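Apical membrane antigen 1, soluble form (Toxoplasma gondii, PDB 2X2Z) serves as an essential microneme protein of host cell invasion, acting on the parasite surface as part of the moving junction with rhoptry neck proteins. Local coordinates at residues K59-Q64 against Y191-R196. Sequence-based numbering, arbitrary orientation.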
ATOM      1  N   LYS A  59       6.419   0.249  -2.040  1.00 15.78           N
ATOM      2  CA  LYS A  59       6.894   0.869  -0.787  1.00 15.23           C
ATOM      3  C   LYS A  59       8.295   0.433  -0.359  1.00 14.77           C
ATOM      4  O   LYS A  59       8.631  -0.757  -0.285  1.00 12.98           O
ATOM      5  CB  LYS A  59       5.903   0.673   0.395  1.00 14.41           C
ATOM      6  CG  LYS A  59       6.474   1.182   1.800  1.00 13.91           C
ATOM      7  CD  LYS A  59       5.379   1.344   2.854  1.00  8.44           C
ATOM      8  CE  LYS A  59       6.087   1.337   4.239  1.00  8.00           C
ATOM      9  NZ  LYS A  59       5.087   1.249   5.353  1.00 12.74           N
ATOM     10  N   HIS A  60       9.137   1.434  -0.109  1.00 13.90           N
ATOM     11  CA  HIS A  60      10.508   1.246   0.417  1.00 13.73           C
ATOM     12  C   HIS A  60      10.772   2.371   1.430  1.00 14.69           C
ATOM     13  O   HIS A  60      10.042   3.369   1.465  1.00 15.02           O
ATOM     14  CB  HIS A  60      11.602   1.231  -0.670  1.00 13.34           C
ATOM     15  CG  HIS A  60      11.495   2.323  -1.698  1.00 13.75           C
ATOM     16  ND1 HIS A  60      12.305   3.450  -1.679  1.00 20.46           N
ATOM     17  CD2 HIS A  60      10.620   2.515  -2.713  1.00 12.27           C
ATOM     18  CE1 HIS A  60      11.972   4.254  -2.682  1.00 11.29           C
ATOM     19  NE2 HIS A  60      10.969   3.703  -3.338  1.00 16.19           N
ATOM     20  N   ILE A  61      11.756   2.183   2.286  1.00 14.49           N
ATOM     21  CA  ILE A  61      12.082   3.198   3.266  1.00 16.98           C
ATOM     22  C   ILE A  61      13.360   3.852   2.855  1.00 16.52           C
ATOM     23  O   ILE A  61      14.359   3.194   2.771  1.00 19.28           O
ATOM     24  CB  ILE A  61      12.244   2.594   4.692  1.00 18.10           C
ATOM     25  CG1 ILE A  61      10.972   1.759   5.061  1.00 14.80           C
ATOM     26  CG2 ILE A  61      12.545   3.710   5.689  1.00 16.59           C
ATOM     27  CD1 ILE A  61       9.600   2.610   5.028  1.00 11.40           C
ATOM     28  N   GLU A  62      13.294   5.142   2.576  1.00 16.72           N
ATOM     29  CA  GLU A  62      14.463   5.921   2.156  1.00 17.49           C
ATOM     30  C   GLU A  62      15.226   6.382   3.415  1.00 16.39           C
ATOM     31  O   GLU A  62      14.627   6.867   4.390  1.00 16.83           O
ATOM     32  CB  GLU A  62      14.029   7.104   1.291  1.00 17.93           C
ATOM     33  CG  GLU A  62      15.173   8.030   0.900  1.00 20.82           C
ATOM     34  CD  GLU A  62      14.664   9.315   0.225  1.00 29.76           C
ATOM     35  OE1 GLU A  62      15.029   9.564  -0.956  1.00 35.78           O
ATOM     36  OE2 GLU A  62      13.877  10.054   0.847  1.00 25.83           O
ATOM     37  N   LEU A  63      16.523   6.172   3.453  1.00 15.80           N
ATOM     38  CA  LEU A  63      17.277   6.396   4.690  1.00 16.96           C
ATOM     39  C   LEU A  63      18.005   7.703   4.453  1.00 16.82           C
ATOM     40  O   LEU A  63      18.218   8.062   3.308  1.00 17.12           O
ATOM     41  CB  LEU A  63      18.345   5.307   4.904  1.00 16.77           C
ATOM     42  CG  LEU A  63      17.969   4.005   5.620  1.00 20.99           C
ATOM     43  CD1 LEU A  63      16.454   3.659   5.627  1.00 17.69           C
ATOM     44  CD2 LEU A  63      18.921   2.841   5.379  1.00 17.73           C
ATOM     45  N   GLN A  64      18.448   8.353   5.503  1.00 17.33           N
ATOM     46  CA  GLN A  64      19.258   9.597   5.332  1.00 19.41           C
ATOM     47  C   GLN A  64      20.629   9.581   6.054  1.00 18.70           C
ATOM     48  O   GLN A  64      20.998  10.534   6.783  1.00 18.94           O
ATOM     49  CB  GLN A  64      18.395  10.812   5.678  1.00 19.74           C
ATOM     50  CG  GLN A  64      16.992  10.764   4.950  1.00 22.28           C
ATOM     51  CD  GLN A  64      16.114  12.007   5.127  1.00 34.63           C
ATOM     52  OE1 GLN A  64      14.885  11.910   5.406  1.00 41.76           O
ATOM     53  NE2 GLN A  64      16.699  13.182   4.874  1.00 38.15           N
ATOM     54  N   TYR A 191      19.941   7.808  12.222  1.00 18.38           N
ATOM     55  CA  TYR A 191      19.643   8.545  10.959  1.00 17.69           C
ATOM     56  C   TYR A 191      18.092   8.728  10.780  1.00 18.88           C
ATOM     57  O   TYR A 191      17.291   7.895  11.265  1.00 17.64           O
ATOM     58  CB  TYR A 191      20.236   7.802   9.737  1.00 15.16           C
ATOM     59  CG  TYR A 191      19.843   6.297   9.695  1.00 16.31           C
ATOM     60  CD1 TYR A 191      18.670   5.860   9.074  1.00 11.19           C
ATOM     61  CD2 TYR A 191      20.652   5.342  10.266  1.00 17.27           C
ATOM     62  CE1 TYR A 191      18.285   4.476   9.092  1.00 19.07           C
ATOM     63  CE2 TYR A 191      20.291   3.949  10.237  1.00 18.64           C
ATOM     64  CZ  TYR A 191      19.121   3.552   9.639  1.00 12.34           C
ATOM     65  OH  TYR A 191      18.829   2.212   9.659  1.00 18.56           O
ATOM     66  N   CYS A 192      17.660   9.786  10.085  1.00 18.36           N
ATOM     67  CA  CYS A 192      16.238   9.907   9.736  1.00 18.37           C
ATOM     68  C   CYS A 192      15.936   8.994   8.517  1.00 18.55           C
ATOM     69  O   CYS A 192      16.874   8.553   7.788  1.00 16.89           O
ATOM     70  CB  CYS A 192      15.875  11.366   9.382  1.00 17.86           C
ATOM     71  SG  CYS A 192      16.310  12.578  10.727  1.00 22.94           S
ATOM     72  N   PHE A 193      14.623   8.755   8.298  1.00 16.84           N
ATOM     73  CA  PHE A 193      14.129   7.891   7.230  1.00 15.13           C
ATOM     74  C   PHE A 193      12.647   8.108   7.078  1.00 15.63           C
ATOM     75  O   PHE A 193      11.958   8.569   8.038  1.00 15.16           O
ATOM     76  CB  PHE A 193      14.477   6.391   7.520  1.00 13.96           C
ATOM     77  CG  PHE A 193      14.083   5.917   8.852  1.00 13.19           C
ATOM     78  CD1 PHE A 193      12.759   5.512   9.111  1.00 14.52           C
ATOM     79  CD2 PHE A 193      15.011   5.877   9.868  1.00 15.32           C
ATOM     80  CE1 PHE A 193      12.405   5.035  10.389  1.00 14.87           C
ATOM     81  CE2 PHE A 193      14.696   5.418  11.107  1.00 15.09           C
ATOM     82  CZ  PHE A 193      13.363   5.001  11.386  1.00 14.63           C
ATOM     83  N   LYS A 194      12.141   7.808   5.893  1.00 15.25           N
ATOM     84  CA  LYS A 194      10.721   7.947   5.626  1.00 16.75           C
ATOM     85  C   LYS A 194      10.308   6.998   4.552  1.00 15.15           C
ATOM     86  O   LYS A 194      11.134   6.610   3.759  1.00 14.65           O
ATOM     87  CB  LYS A 194      10.371   9.400   5.188  1.00 17.70           C
ATOM     88  CG  LYS A 194      11.082   9.863   3.898  1.00 22.93           C
ATOM     89  CD  LYS A 194      10.860  11.420   3.733  1.00 28.54           C
ATOM     90  CE  LYS A 194      11.050  11.909   2.309  1.00 33.90           C
ATOM     91  NZ  LYS A 194      11.234  13.449   2.362  1.00 37.07           N
ATOM     92  N   PRO A 195       8.997   6.669   4.477  1.00 16.35           N
ATOM     93  CA  PRO A 195       8.498   5.793   3.392  1.00 16.72           C
ATOM     94  C   PRO A 195       8.451   6.563   2.035  1.00 17.79           C
ATOM     95  O   PRO A 195       8.180   7.758   2.045  1.00 17.33           O
ATOM     96  CB  PRO A 195       7.076   5.501   3.790  1.00 15.09           C
ATOM     97  CG  PRO A 195       7.035   5.792   5.319  1.00 17.01           C
ATOM     98  CD  PRO A 195       7.925   6.997   5.454  1.00 13.94           C
ATOM     99  N   ARG A 196       8.727   5.868   0.921  1.00 16.50           N
ATOM    100  CA  ARG A 196       8.619   6.441  -0.399  1.00 17.02           C
ATOM    101  C   ARG A 196       8.109   5.377  -1.332  1.00 15.90           C
ATOM    102  O   ARG A 196       8.267   4.183  -1.053  1.00 15.55           O
ATOM    103  CB  ARG A 196      10.000   6.857  -0.945  1.00 19.06           C
ATOM    104  CG  ARG A 196      10.762   7.917  -0.178  1.00 21.57           C
ATOM    105  CD  ARG A 196      10.178   9.302  -0.412  1.00 30.30           C
ATOM    106  NE  ARG A 196      10.216   9.656  -1.829  1.00 38.63           N
ATOM    107  CZ  ARG A 196      11.071  10.539  -2.349  1.00 42.77           C
ATOM    108  NH1 ARG A 196      11.944  11.186  -1.570  1.00 42.00           N
ATOM    109  NH2 ARG A 196      11.035  10.787  -3.647  1.00 45.14           N
TER
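R196 O meets three groups of segment 59-64: H60 N at 3.0 Å, in a nearly straight hydrogen bond, K59 CA through a CA-H...O contact, and the adjacent H60 imidazole. That ring sits with one face over the oxygen, CD2 closest at 3.3 Å, because chi1 of 46° tucks CG between the backbone N and carbonyl carbon. The two segments form a two-stranded antiparallel sheet within domain DI, bringing together strands 60-63 and 193-196 from far apart in sequence. H60 with R196 and E62 with K194 are its hydrogen-bonded pairs, and Q64 N adds a bond to C192 O (2.8 Å), beside the C192-C179 disulfide. On the face bearing H60, E62, K194 and R196, the extended E62 side chain runs alongside R196. E62 OE2 reaches R196 NH1 at 3.3 Å, a weak bond within a salt bridge, with carboxylate and guanidinium planes 85° apart. The stronger partner of R196 is E267 in helix 258-267, reached through NE. The other face is apolar: I61 CD1 lies beside the P195 ring, which also touches F266 of the same helix, while I61 CG2 meets F193 CB at 3.8 Å. The F193 ring packs edge-to-face with F96. Farther along, L63 slants across Y191, bringing L63 CG within 3.5 Å of Y191 ring atom CE1.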